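Local coordinates for Ras-related protein Rab-21 (Homo sapiens, PDB 1Z08) that is a small G protein of the Ras family, in the P-loop NTPase clan, modelled with phosphoaminophosphonic acid-guanylate ester and a magnesium ion, at residues 10-15 with 60-65; 17-22 with 83-88; 117-122 with 146-151. The protein carries 1 engineered substitution. One frame throughout, in Å; residues are numbered along the deposited sequence.

Contact 1 of 3, residues 10-15 with 60-65; sequences VLLGEG and WDTAGQ. With GNP (phosphoaminophosphonic acid-guanylate ester), chain F.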
loop_
_atom_site.group_PDB
_atom_site.type_symbol
_atom_site.label_atom_id
_atom_site.label_comp_id
_atom_site.label_asym_id
_atom_site.label_seq_id
_atom_site.Cartn_x
_atom_site.Cartn_y
_atom_site.Cartn_z
ATOM N N VAL A 10 2.313 -6.463 -2.469
ATOM C CA VAL A 10 2.168 -5.757 -3.740
ATOM C C VAL A 10 1.511 -4.390 -3.523
ATOM O O VAL A 10 0.554 -4.269 -2.760
ATOM C CB VAL A 10 1.382 -6.614 -4.786
ATOM C CG1 VAL A 10 -0.030 -6.944 -4.302
ATOM C CG2 VAL A 10 1.347 -5.937 -6.149
ATOM N N LEU A 11 2.054 -3.368 -4.176
ATOM C CA LEU A 11 1.435 -2.045 -4.183
ATOM C C LEU A 11 0.634 -1.858 -5.466
ATOM O O LEU A 11 1.121 -2.122 -6.570
ATOM C CB LEU A 11 2.483 -0.936 -4.021
ATOM C CG LEU A 11 2.932 -0.640 -2.584
ATOM C CD1 LEU A 11 4.027 -1.600 -2.127
ATOM C CD2 LEU A 11 3.402 0.797 -2.453
ATOM N N LEU A 12 -0.612 -1.424 -5.308
ATOM C CA LEU A 12 -1.492 -1.186 -6.443
ATOM C C LEU A 12 -2.117 0.198 -6.330
ATOM O O LEU A 12 -2.261 0.730 -5.227
ATOM C CB LEU A 12 -2.573 -2.273 -6.525
ATOM C CG LEU A 12 -2.066 -3.716 -6.679
ATOM C CD1 LEU A 12 -3.101 -4.736 -6.232
ATOM C CD2 LEU A 12 -1.600 -3.996 -8.106
ATOM N N GLY A 13 -2.463 0.783 -7.473
ATOM C CA GLY A 13 -3.101 2.096 -7.504
ATOM C C GLY A 13 -2.795 2.882 -8.764
ATOM O O GLY A 13 -1.874 2.547 -9.508
ATOM N N GLU A 14 -3.565 3.944 -8.982
ATOM C CA GLU A 14 -3.455 4.786 -10.180
ATOM C C GLU A 14 -2.109 5.502 -10.306
ATOM O O GLU A 14 -1.318 5.538 -9.359
ATOM C CB GLU A 14 -4.602 5.800 -10.215
ATOM C CG GLU A 14 -5.986 5.170 -10.291
ATOM C CD GLU A 14 -6.212 4.401 -11.584
ATOM O OE1 GLU A 14 -6.319 5.043 -12.654
ATOM O OE2 GLU A 14 -6.294 3.156 -11.529
ATOM N N GLY A 15 -1.864 6.078 -11.482
ATOM C CA GLY A 15 -0.570 6.685 -11.807
ATOM C C GLY A 15 -0.099 7.852 -10.956
ATOM O O GLY A 15 1.100 8.144 -10.917
ATOM N N TRP A 60 6.670 -5.496 -3.928
ATOM C CA TRP A 60 6.455 -5.338 -5.361
ATOM C C TRP A 60 5.832 -3.994 -5.706
ATOM O O TRP A 60 4.827 -3.602 -5.112
ATOM C CB TRP A 60 5.563 -6.458 -5.894
ATOM C CG TRP A 60 6.282 -7.743 -6.098
ATOM C CD1 TRP A 60 6.596 -8.667 -5.144
ATOM C CD2 TRP A 60 6.786 -8.253 -7.337
ATOM N NE1 TRP A 60 7.269 -9.722 -5.713
ATOM C CE2 TRP A 60 7.397 -9.496 -7.058
ATOM C CE3 TRP A 60 6.788 -7.778 -8.656
ATOM C CZ2 TRP A 60 8.001 -10.276 -8.053
ATOM C CZ3 TRP A 60 7.386 -8.554 -9.646
ATOM C CH2 TRP A 60 7.987 -9.790 -9.337
ATOM N N ASP A 61 6.451 -3.308 -6.666
ATOM C CA ASP A 61 5.941 -2.063 -7.239
ATOM C C ASP A 61 5.357 -2.381 -8.617
ATOM O O ASP A 61 5.827 -3.301 -9.290
ATOM C CB ASP A 61 7.079 -1.049 -7.371
ATOM C CG ASP A 61 6.590 0.392 -7.494
ATOM O OD1 ASP A 61 5.365 0.640 -7.504
ATOM O OD2 ASP A 61 7.458 1.284 -7.577
ATOM N N THR A 62 4.339 -1.627 -9.030
ATOM C CA THR A 62 3.656 -1.860 -10.312
ATOM C C THR A 62 3.522 -0.590 -11.150
ATOM O O THR A 62 3.620 0.520 -10.630
ATOM C CB THR A 62 2.229 -2.446 -10.116
ATOM O OG1 THR A 62 1.494 -1.638 -9.186
ATOM C CG2 THR A 62 2.279 -3.882 -9.619
ATOM N N ALA A 63 3.297 -0.766 -12.449
ATOM C CA ALA A 63 2.961 0.342 -13.335
ATOM C C ALA A 63 1.484 0.681 -13.151
ATOM O O ALA A 63 0.615 -0.142 -13.438
ATOM C CB ALA A 63 3.252 -0.030 -14.783
ATOM N N GLY A 64 1.207 1.890 -12.666
ATOM C CA GLY A 64 -0.161 2.310 -12.358
ATOM C C GLY A 64 -0.981 2.729 -13.564
ATOM O O GLY A 64 -2.208 2.843 -13.481
ATOM N N GLN A 65 -0.301 2.964 -14.683
ATOM C CA GLN A 65 -0.953 3.359 -15.928
ATOM C C GLN A 65 -1.139 2.156 -16.849
ATOM O O GLN A 65 -1.464 1.054 -16.395
ATOM C CB GLN A 65 -0.147 4.451 -16.624
HETATM P PG GNP F . 3.357 5.247 -11.465
HETATM O O1G GNP F . 3.085 5.913 -12.793
HETATM O O2G GNP F . 4.770 4.759 -11.279
HETATM O O3G GNP F . 2.292 4.190 -11.367
HETATM N N3B GNP F . 3.085 6.314 -10.293
HETATM P PB GNP F . 3.376 6.165 -8.727
HETATM O O1B GNP F . 2.171 5.703 -8.007
HETATM O O2B GNP F . 4.601 5.354 -8.541
HETATM O O3A GNP F . 3.633 7.574 -8.165
HETATM P PA GNP F . 4.973 8.257 -7.830
HETATM O O1A GNP F . 5.527 7.687 -6.585
HETATM O O2A GNP F . 5.885 8.322 -8.999
HETATM O "O5'" GNP F . 4.565 9.734 -7.474
HETATM C "C5'" GNP F . 3.735 10.483 -8.362
HETATM C "C4'" GNP F . 3.739 11.947 -7.960
HETATM O "O4'" GNP F . 3.147 12.099 -6.644
HETATM C "C3'" GNP F . 5.117 12.594 -7.881
HETATM O "O3'" GNP F . 5.003 13.927 -8.344
HETATM C "C2'" GNP F . 5.441 12.503 -6.390
HETATM O "O2'" GNP F . 6.378 13.459 -5.935
HETATM C "C1'" GNP F . 4.062 12.753 -5.786
HETATM N N9 GNP F . 3.918 12.233 -4.430
HETATM C C8 GNP F . 4.088 10.935 -4.004
HETATM N N7 GNP F . 3.897 10.779 -2.723
HETATM C C5 GNP F . 3.578 12.056 -2.269
HETATM C C6 GNP F . 3.266 12.523 -0.964
HETATM O O6 GNP F . 3.202 11.873 0.088
HETATM N N1 GNP F . 2.995 13.895 -0.937
HETATM C C2 GNP F . 3.034 14.717 -2.041
HETATM N N2 GNP F . 2.751 16.011 -1.836
HETATM N N3 GNP F . 3.323 14.293 -3.265
HETATM C C4 GNP F . 3.589 12.960 -3.308
HETATM O O HOH W 1 -0.987 -0.511 -9.850
HETATM O O HOH W 2 -4.695 1.860 -13.261
#
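Thr62 ties its hydroxyl to the backbone of Leu11: OG1 donates to Leu11 O at 2.7 Å, tilted 17° from the carbonyl plane. A chi1 of 51°, with OG1 between the backbone N and the carbonyl carbon, gives the hydroxyl this reach and leaves CG2 to meet Val10 CG2 obliquely. Just before it, where strands 5-12 and 54-61 run parallel, Leu11 N donates to Trp60 O at 2.9 Å.

Beyond these bonds water links the two segments, each time a backbone atom to a side chain. One molecule accepts from Gly13 N and donates to Thr62 OG1 at 2.8 Å, so the hydroxyl both gives and takes a bond; a second donates to Glu14 OE2 and to Gly64 O. Gly64, lacking a side chain, brings its CA within 3.3 Å of Gly13 O.

At the far end GNP bonds to both segments. Gly64 N donates to GNP O3G at 2.9 Å, while GNP N3B donates to Gly15 O at 2.8 Å. Residues 61-64 read Asp-Thr-Ala-Gly, the DxxG motif of Ras-like proteins. Gly64 N thus meets the terminal phosphate directly, while the hydroxyl of Thr62, two residues earlier, is bonded to the strand that leads toward the P-loop, consistent with a link between the two.

Contact 2 of 3, residues 17-22 with 83-88; sequences VGKTSL and ILVYDI. With MG (magnesium ion), chain E; GNP (phosphoaminophosphonic acid-guanylate ester), chain F.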
loop_
_atom_site.group_PDB
_atom_site.type_symbol
_atom_site.label_atom_id
_atom_site.label_comp_id
_atom_site.label_asym_id
_atom_site.label_seq_id
_atom_site.Cartn_x
_atom_site.Cartn_y
_atom_site.Cartn_z
ATOM N N VAL A 17 -0.665 8.292 -7.547
ATOM C CA VAL A 17 -0.901 8.074 -6.110
ATOM C C VAL A 17 0.326 8.081 -5.184
ATOM O O VAL A 17 0.222 8.490 -4.025
ATOM C CB VAL A 17 -1.791 6.824 -5.851
ATOM C CG1 VAL A 17 -3.072 6.910 -6.668
ATOM C CG2 VAL A 17 -1.043 5.534 -6.167
ATOM N N GLY A 18 1.471 7.623 -5.688
ATOM C CA GLY A 18 2.706 7.617 -4.902
ATOM C C GLY A 18 3.203 6.247 -4.467
ATOM O O GLY A 18 3.860 6.131 -3.433
ATOM N N LYS A 19 2.901 5.215 -5.257
ATOM C CA LYS A 19 3.336 3.844 -4.956
ATOM C C LYS A 19 4.858 3.760 -4.812
ATOM O O LYS A 19 5.370 3.313 -3.780
ATOM C CB LYS A 19 2.872 2.864 -6.043
ATOM C CG LYS A 19 1.364 2.766 -6.235
ATOM C CD LYS A 19 0.979 1.778 -7.345
ATOM C CE LYS A 19 1.417 2.228 -8.738
ATOM N NZ LYS A 19 0.863 3.561 -9.141
ATOM N N THR A 20 5.574 4.199 -5.847
ATOM C CA THR A 20 7.037 4.165 -5.842
ATOM C C THR A 20 7.586 5.037 -4.719
ATOM O O THR A 20 8.527 4.642 -4.029
ATOM C CB THR A 20 7.630 4.597 -7.200
ATOM O OG1 THR A 20 7.070 3.781 -8.241
ATOM C CG2 THR A 20 9.151 4.451 -7.215
ATOM N N SER A 21 6.982 6.211 -4.529
ATOM C CA SER A 21 7.394 7.125 -3.465
ATOM C C SER A 21 7.303 6.486 -2.076
ATOM O O SER A 21 8.163 6.727 -1.227
ATOM C CB SER A 21 6.592 8.428 -3.513
ATOM O OG SER A 21 6.892 9.162 -4.692
ATOM N N LEU A 22 6.271 5.675 -1.850
ATOM C CA LEU A 22 6.137 4.966 -0.575
ATOM C C LEU A 22 7.285 3.979 -0.378
ATOM O O LEU A 22 7.902 3.948 0.687
ATOM C CB LEU A 22 4.782 4.252 -0.467
ATOM C CG LEU A 22 3.552 5.142 -0.226
ATOM C CD1 LEU A 22 2.269 4.355 -0.429
ATOM C CD2 LEU A 22 3.569 5.775 1.156
ATOM N N ILE A 83 -1.204 -3.482 -0.753
ATOM C CA ILE A 83 -1.297 -2.093 -0.326
ATOM C C ILE A 83 -1.946 -1.308 -1.459
ATOM O O ILE A 83 -1.320 -1.040 -2.490
ATOM C CB ILE A 83 0.088 -1.506 0.034
ATOM C CG1 ILE A 83 0.738 -2.319 1.163
ATOM C CG2 ILE A 83 -0.036 -0.034 0.428
ATOM C CD1 ILE A 83 2.150 -1.873 1.518
ATOM N N LEU A 84 -3.214 -0.965 -1.267
ATOM C CA LEU A 84 -3.973 -0.261 -2.286
ATOM C C LEU A 84 -3.919 1.227 -1.995
ATOM O O LEU A 84 -4.527 1.715 -1.039
ATOM C CB LEU A 84 -5.417 -0.772 -2.353
ATOM C CG LEU A 84 -5.638 -2.286 -2.482
ATOM C CD1 LEU A 84 -7.111 -2.573 -2.639
ATOM C CD2 LEU A 84 -4.870 -2.890 -3.644
ATOM N N VAL A 85 -3.166 1.935 -2.826
ATOM C CA VAL A 85 -2.819 3.327 -2.572
ATOM C C VAL A 85 -3.704 4.267 -3.382
ATOM O O VAL A 85 -3.913 4.062 -4.577
ATOM C CB VAL A 85 -1.322 3.608 -2.902
ATOM C CG1 VAL A 85 -0.912 5.007 -2.445
ATOM C CG2 VAL A 85 -0.418 2.558 -2.257
ATOM N N TYR A 86 -4.227 5.293 -2.717
ATOM C CA TYR A 86 -4.880 6.391 -3.410
ATOM C C TYR A 86 -4.317 7.738 -2.952
ATOM O O TYR A 86 -3.598 7.823 -1.950
ATOM C CB TYR A 86 -6.403 6.331 -3.239
ATOM C CG TYR A 86 -6.893 6.618 -1.842
ATOM C CD1 TYR A 86 -7.284 7.907 -1.472
ATOM C CD2 TYR A 86 -6.983 5.601 -0.892
ATOM C CE1 TYR A 86 -7.735 8.178 -0.190
ATOM C CE2 TYR A 86 -7.438 5.861 0.399
ATOM C CZ TYR A 86 -7.813 7.156 0.738
ATOM O OH TYR A 86 -8.264 7.430 2.006
ATOM N N ASP A 87 -4.658 8.771 -3.715
ATOM C CA ASP A 87 -4.232 10.141 -3.503
ATOM C C ASP A 87 -5.408 10.859 -2.831
ATOM O O ASP A 87 -6.508 10.891 -3.384
ATOM C CB ASP A 87 -3.921 10.742 -4.884
ATOM C CG ASP A 87 -3.460 12.193 -4.835
ATOM O OD1 ASP A 87 -2.832 12.621 -5.827
ATOM O OD2 ASP A 87 -3.721 12.909 -3.842
ATOM N N ILE A 88 -5.184 11.410 -1.637
ATOM C CA ILE A 88 -6.270 12.060 -0.878
ATOM C C ILE A 88 -6.845 13.301 -1.572
ATOM O O ILE A 88 -7.943 13.748 -1.233
ATOM C CB ILE A 88 -5.882 12.415 0.590
ATOM C CG1 ILE A 88 -4.781 13.486 0.639
ATOM C CG2 ILE A 88 -5.514 11.155 1.375
ATOM C CD1 ILE A 88 -4.871 14.396 1.848
HETATM MG MG MG E . 5.802 4.320 -9.700
HETATM P PG GNP F . 3.357 5.247 -11.465
HETATM O O1G GNP F . 3.085 5.913 -12.793
HETATM O O2G GNP F . 4.770 4.759 -11.279
HETATM O O3G GNP F . 2.292 4.190 -11.367
HETATM N N3B GNP F . 3.085 6.314 -10.293
HETATM P PB GNP F . 3.376 6.165 -8.727
HETATM O O1B GNP F . 2.171 5.703 -8.007
HETATM O O2B GNP F . 4.601 5.354 -8.541
HETATM O O3A GNP F . 3.633 7.574 -8.165
HETATM P PA GNP F . 4.973 8.257 -7.830
HETATM O O1A GNP F . 5.527 7.687 -6.585
HETATM O O2A GNP F . 5.885 8.322 -8.999
HETATM O "O5'" GNP F . 4.565 9.734 -7.474
HETATM C "C5'" GNP F . 3.735 10.483 -8.362
HETATM C "C4'" GNP F . 3.739 11.947 -7.960
HETATM O "O4'" GNP F . 3.147 12.099 -6.644
HETATM C "C3'" GNP F . 5.117 12.594 -7.881
HETATM O "O3'" GNP F . 5.003 13.927 -8.344
HETATM C "C2'" GNP F . 5.441 12.503 -6.390
HETATM O "O2'" GNP F . 6.378 13.459 -5.935
HETATM C "C1'" GNP F . 4.062 12.753 -5.786
HETATM N N9 GNP F . 3.918 12.233 -4.430
HETATM C C8 GNP F . 4.088 10.935 -4.004
HETATM N N7 GNP F . 3.897 10.779 -2.723
HETATM C C5 GNP F . 3.578 12.056 -2.269
HETATM C C6 GNP F . 3.266 12.523 -0.964
HETATM O O6 GNP F . 3.202 11.873 0.088
HETATM N N1 GNP F . 2.995 13.895 -0.937
HETATM C C2 GNP F . 3.034 14.717 -2.041
HETATM N N2 GNP F . 2.751 16.011 -1.836
HETATM N N3 GNP F . 3.323 14.293 -3.265
HETATM C C4 GNP F . 3.589 12.960 -3.308
HETATM O O HOH W 3 4.733 2.559 -9.367
HETATM O O HOH W 4 6.919 5.998 -10.005
#
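Val17, in the P-loop (Walker A motif) that wraps the phosphates of GNP, straddles the backbone carbonyl of Val85 on strand 81-87: its CG1 and CG2 each lie 3.6 Å from Val85 O. Further apolar contacts follow. CG1 also rests against Tyr86 CA, CG2 meets Val85 CG1, and from the first turn of helix 19-28 Leu22 reaches tip to tip toward Val85, with CD1 at 3.7 Å from Val85 CG2. No hydrogen bond joins the two segments, so the loop and helix sit on the strand by van der Waals packing of aliphatic side chains on the strand's side chains and backbone, buried near the centre of the chain.

The polar groups of residues 18-21 turn to the ligand instead. Lys19 is bent at chi3 (-66°) and chi4 (-58°), which curls NZ back to donate to GNP O3G at 2.7 Å and to GNP O1B at 2.8 Å; Gly13 O takes a further bond from it. O1B is also gripped by the amides of Gly18 and Lys19. Thr20 N donates to O2B, and Ser21 supplies both N and OG to O1A. These amides open the helix, whose N-terminal end would probably stabilise the phosphate charge further.

The magnesium ion is held by O2G and O2B of GNP, two waters, Thr38 and Thr20. Thr20 OG1 lies 2.0 Å from the metal and is hydrogen-bonded to Asp61 OD2.

Contact 3 of 3, residues 117-122 with 146-151; sequences VGNKID and YHTSAK. With GNP (phosphoaminophosphonic acid-guanylate ester), chain F.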
loop_
_atom_site.group_PDB
_atom_site.type_symbol
_atom_site.label_atom_id
_atom_site.label_comp_id
_atom_site.label_asym_id
_atom_site.label_seq_id
_atom_site.Cartn_x
_atom_site.Cartn_y
_atom_site.Cartn_z
ATOM N N VAL A 117 -4.754 2.740 1.577
ATOM C CA VAL A 117 -3.817 3.769 2.018
ATOM C C VAL A 117 -4.073 5.116 1.346
ATOM O O VAL A 117 -3.934 5.258 0.129
ATOM C CB VAL A 117 -2.346 3.320 1.811
ATOM C CG1 VAL A 117 -1.372 4.385 2.314
ATOM C CG2 VAL A 117 -2.081 1.993 2.525
ATOM N N GLY A 118 -4.463 6.092 2.165
ATOM C CA GLY A 118 -4.643 7.468 1.721
ATOM C C GLY A 118 -3.331 8.210 1.832
ATOM O O GLY A 118 -2.939 8.636 2.922
ATOM N N ASN A 119 -2.655 8.350 0.699
ATOM C CA ASN A 119 -1.354 9.000 0.635
ATOM C C ASN A 119 -1.456 10.490 0.319
ATOM O O ASN A 119 -2.484 10.963 -0.179
ATOM C CB ASN A 119 -0.451 8.286 -0.381
ATOM C CG ASN A 119 0.988 8.784 -0.346
ATOM O OD1 ASN A 119 1.580 8.948 0.724
ATOM N ND2 ASN A 119 1.553 9.033 -1.525
ATOM N N LYS A 120 -0.376 11.211 0.621
ATOM C CA LYS A 120 -0.254 12.661 0.398
ATOM C C LYS A 120 -0.999 13.479 1.458
ATOM O O LYS A 120 -1.552 14.539 1.155
ATOM C CB LYS A 120 -0.697 13.071 -1.020
ATOM C CG LYS A 120 -0.012 12.321 -2.156
ATOM C CD LYS A 120 -0.248 13.017 -3.484
ATOM C CE LYS A 120 0.262 12.174 -4.642
ATOM N NZ LYS A 120 0.031 12.848 -5.957
ATOM N N ILE A 121 -0.993 13.003 2.705
ATOM C CA ILE A 121 -1.681 13.721 3.792
ATOM C C ILE A 121 -1.060 15.091 4.100
ATOM O O ILE A 121 -1.671 15.921 4.783
ATOM C CB ILE A 121 -1.856 12.874 5.087
ATOM C CG1 ILE A 121 -0.495 12.482 5.683
ATOM C CG2 ILE A 121 -2.765 11.669 4.816
ATOM C CD1 ILE A 121 -0.573 11.835 7.063
ATOM N N ASP A 122 0.144 15.325 3.580
ATOM C CA ASP A 122 0.772 16.648 3.642
ATOM C C ASP A 122 -0.003 17.670 2.802
ATOM O O ASP A 122 0.161 18.883 2.974
ATOM C CB ASP A 122 2.239 16.575 3.197
ATOM C CG ASP A 122 2.402 16.052 1.781
ATOM O OD1 ASP A 122 2.178 14.843 1.556
ATOM O OD2 ASP A 122 2.757 16.854 0.893
ATOM N N TYR A 146 -5.080 3.305 6.322
ATOM C CA TYR A 146 -3.869 3.973 6.796
ATOM C C TYR A 146 -3.698 5.317 6.096
ATOM O O TYR A 146 -4.020 5.454 4.912
ATOM C CB TYR A 146 -2.627 3.125 6.505
ATOM C CG TYR A 146 -2.642 1.718 7.068
ATOM C CD1 TYR A 146 -3.252 0.677 6.372
ATOM C CD2 TYR A 146 -2.024 1.427 8.284
ATOM C CE1 TYR A 146 -3.259 -0.620 6.876
ATOM C CE2 TYR A 146 -2.020 0.122 8.799
ATOM C CZ TYR A 146 -2.645 -0.889 8.085
ATOM O OH TYR A 146 -2.658 -2.180 8.566
ATOM N N HIS A 147 -3.178 6.296 6.833
ATOM C CA HIS A 147 -2.830 7.604 6.266
ATOM C C HIS A 147 -1.312 7.720 6.142
ATOM O O HIS A 147 -0.590 7.438 7.097
ATOM C CB HIS A 147 -3.342 8.739 7.156
ATOM C CG HIS A 147 -4.835 8.811 7.268
ATOM N ND1 HIS A 147 -5.647 9.156 6.210
ATOM C CD2 HIS A 147 -5.658 8.615 8.324
ATOM C CE1 HIS A 147 -6.908 9.154 6.604
ATOM N NE2 HIS A 147 -6.942 8.830 7.883
ATOM N N THR A 148 -0.830 8.139 4.972
ATOM C CA THR A 148 0.610 8.309 4.755
ATOM C C THR A 148 0.970 9.606 4.039
ATOM O O THR A 148 0.144 10.197 3.346
ATOM C CB THR A 148 1.217 7.159 3.913
ATOM O OG1 THR A 148 0.579 7.118 2.629
ATOM C CG2 THR A 148 1.081 5.807 4.618
ATOM N N SER A 149 2.218 10.030 4.228
ATOM C CA SER A 149 2.867 11.016 3.374
ATOM C C SER A 149 4.281 10.530 3.084
ATOM O O SER A 149 5.134 10.504 3.976
ATOM C CB SER A 149 2.918 12.397 4.040
ATOM O OG SER A 149 3.693 13.304 3.264
ATOM N N ALA A 150 4.522 10.136 1.837
ATOM C CA ALA A 150 5.863 9.771 1.394
ATOM C C ALA A 150 6.793 10.986 1.424
ATOM O O ALA A 150 7.975 10.857 1.736
ATOM C CB ALA A 150 5.815 9.157 -0.001
ATOM N N LYS A 151 6.241 12.162 1.122
ATOM C CA LYS A 151 7.006 13.413 1.098
ATOM C C LYS A 151 7.536 13.814 2.481
ATOM O O LYS A 151 8.690 14.231 2.605
ATOM C CB LYS A 151 6.173 14.548 0.482
ATOM C CG LYS A 151 6.921 15.877 0.346
ATOM C CD LYS A 151 6.255 16.811 -0.651
ATOM C CE LYS A 151 7.113 18.043 -0.881
ATOM N NZ LYS A 151 6.779 18.731 -2.162
HETATM P PG GNP F . 3.357 5.247 -11.465
HETATM O O1G GNP F . 3.085 5.913 -12.793
HETATM O O2G GNP F . 4.770 4.759 -11.279
HETATM O O3G GNP F . 2.292 4.190 -11.367
HETATM N N3B GNP F . 3.085 6.314 -10.293
HETATM P PB GNP F . 3.376 6.165 -8.727
HETATM O O1B GNP F . 2.171 5.703 -8.007
HETATM O O2B GNP F . 4.601 5.354 -8.541
HETATM O O3A GNP F . 3.633 7.574 -8.165
HETATM P PA GNP F . 4.973 8.257 -7.830
HETATM O O1A GNP F . 5.527 7.687 -6.585
HETATM O O2A GNP F . 5.885 8.322 -8.999
HETATM O "O5'" GNP F . 4.565 9.734 -7.474
HETATM C "C5'" GNP F . 3.735 10.483 -8.362
HETATM C "C4'" GNP F . 3.739 11.947 -7.960
HETATM O "O4'" GNP F . 3.147 12.099 -6.644
HETATM C "C3'" GNP F . 5.117 12.594 -7.881
HETATM O "O3'" GNP F . 5.003 13.927 -8.344
HETATM C "C2'" GNP F . 5.441 12.503 -6.390
HETATM O "O2'" GNP F . 6.378 13.459 -5.935
HETATM C "C1'" GNP F . 4.062 12.753 -5.786
HETATM N N9 GNP F . 3.918 12.233 -4.430
HETATM C C8 GNP F . 4.088 10.935 -4.004
HETATM N N7 GNP F . 3.897 10.779 -2.723
HETATM C C5 GNP F . 3.578 12.056 -2.269
HETATM C C6 GNP F . 3.266 12.523 -0.964
HETATM O O6 GNP F . 3.202 11.873 0.088
HETATM N N1 GNP F . 2.995 13.895 -0.937
HETATM C C2 GNP F . 3.034 14.717 -2.041
HETATM N N2 GNP F . 2.751 16.011 -1.836
HETATM N N3 GNP F . 3.323 14.293 -3.265
HETATM C C4 GNP F . 3.589 12.960 -3.308
#
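The carboxylate of Asp122 is met by Ser149 from above its plane, OG donating to OD1 at 2.8 Å from 50° out of that plane. The same carboxylate lies at the edge of the guanine of GNP, where OD1 accepts from N1 at 2.8 Å and OD2 from N2 at 2.9 Å. This is the paired grip of the NKxD motif, residues 119-122, and the Ser-Ala-Lys motif, residues 149-151, by which Ras-like G domains hold the base. One face of the base carries the extended chain of Lys120, CG lying 3.5 Å from GNP C6; over the opposite face comes Lys151 CB, 3.5 Å from GNP N1. Lys120 NZ continues past the base to Cys16 O and Asp87, and Lys151 NZ pairs with Asp33. The His147 ring has Gly118 O at its edge, near its plane.

Asn119 works as a buried brace between the strands. With CG anti to the backbone N (chi1 -171°), the side chain crosses that of Thr148 at about a right angle, and OD1 accepts from Thr148 OG1 at 2.8 Å; Ala150 N adds a weak bond to the same oxygen. ND2 donates to Val17 O in the P-loop and lies 3.2 Å from GNP N7.

Parallel backbone pairing between strands 113-119 and 144-148, the two strands of a beta-alpha-beta unit, carries these loops: Gly118 N donates to Tyr146 O, Thr148 N to Gly118 O and, beyond strand 113-119, Ile121 N to Thr148 O. Ile121 packs CG2 on His147 CB, and Val117 CG1 touches the Thr148 side chain. At the base, O6 takes a weak bond from Ala150 N and a nearly straight one, 167°, from Lys151 N at 3.2 Å.

All three contacts lie along one mixed sheet and converge on GNP. Contacts 1 and 2 have centres about 8 Å apart and interlock along the chain, their segments alternating: strand 5-12 runs straight into the P-loop and helix 19-28, and is paired with strand 81-87. Contacts 2 and 3 are also about 8 Å apart, joined by the neighbouring strands 81-87 and 113-119, but contact 3 opens only after contact 2 has closed. Contacts 1 and 3, with centres about 15 Å apart, do not touch. The ligand spans them, terminal phosphate at contact 1, phosphates and magnesium at contact 2, base at contact 3, so successive strand ends build one pocket.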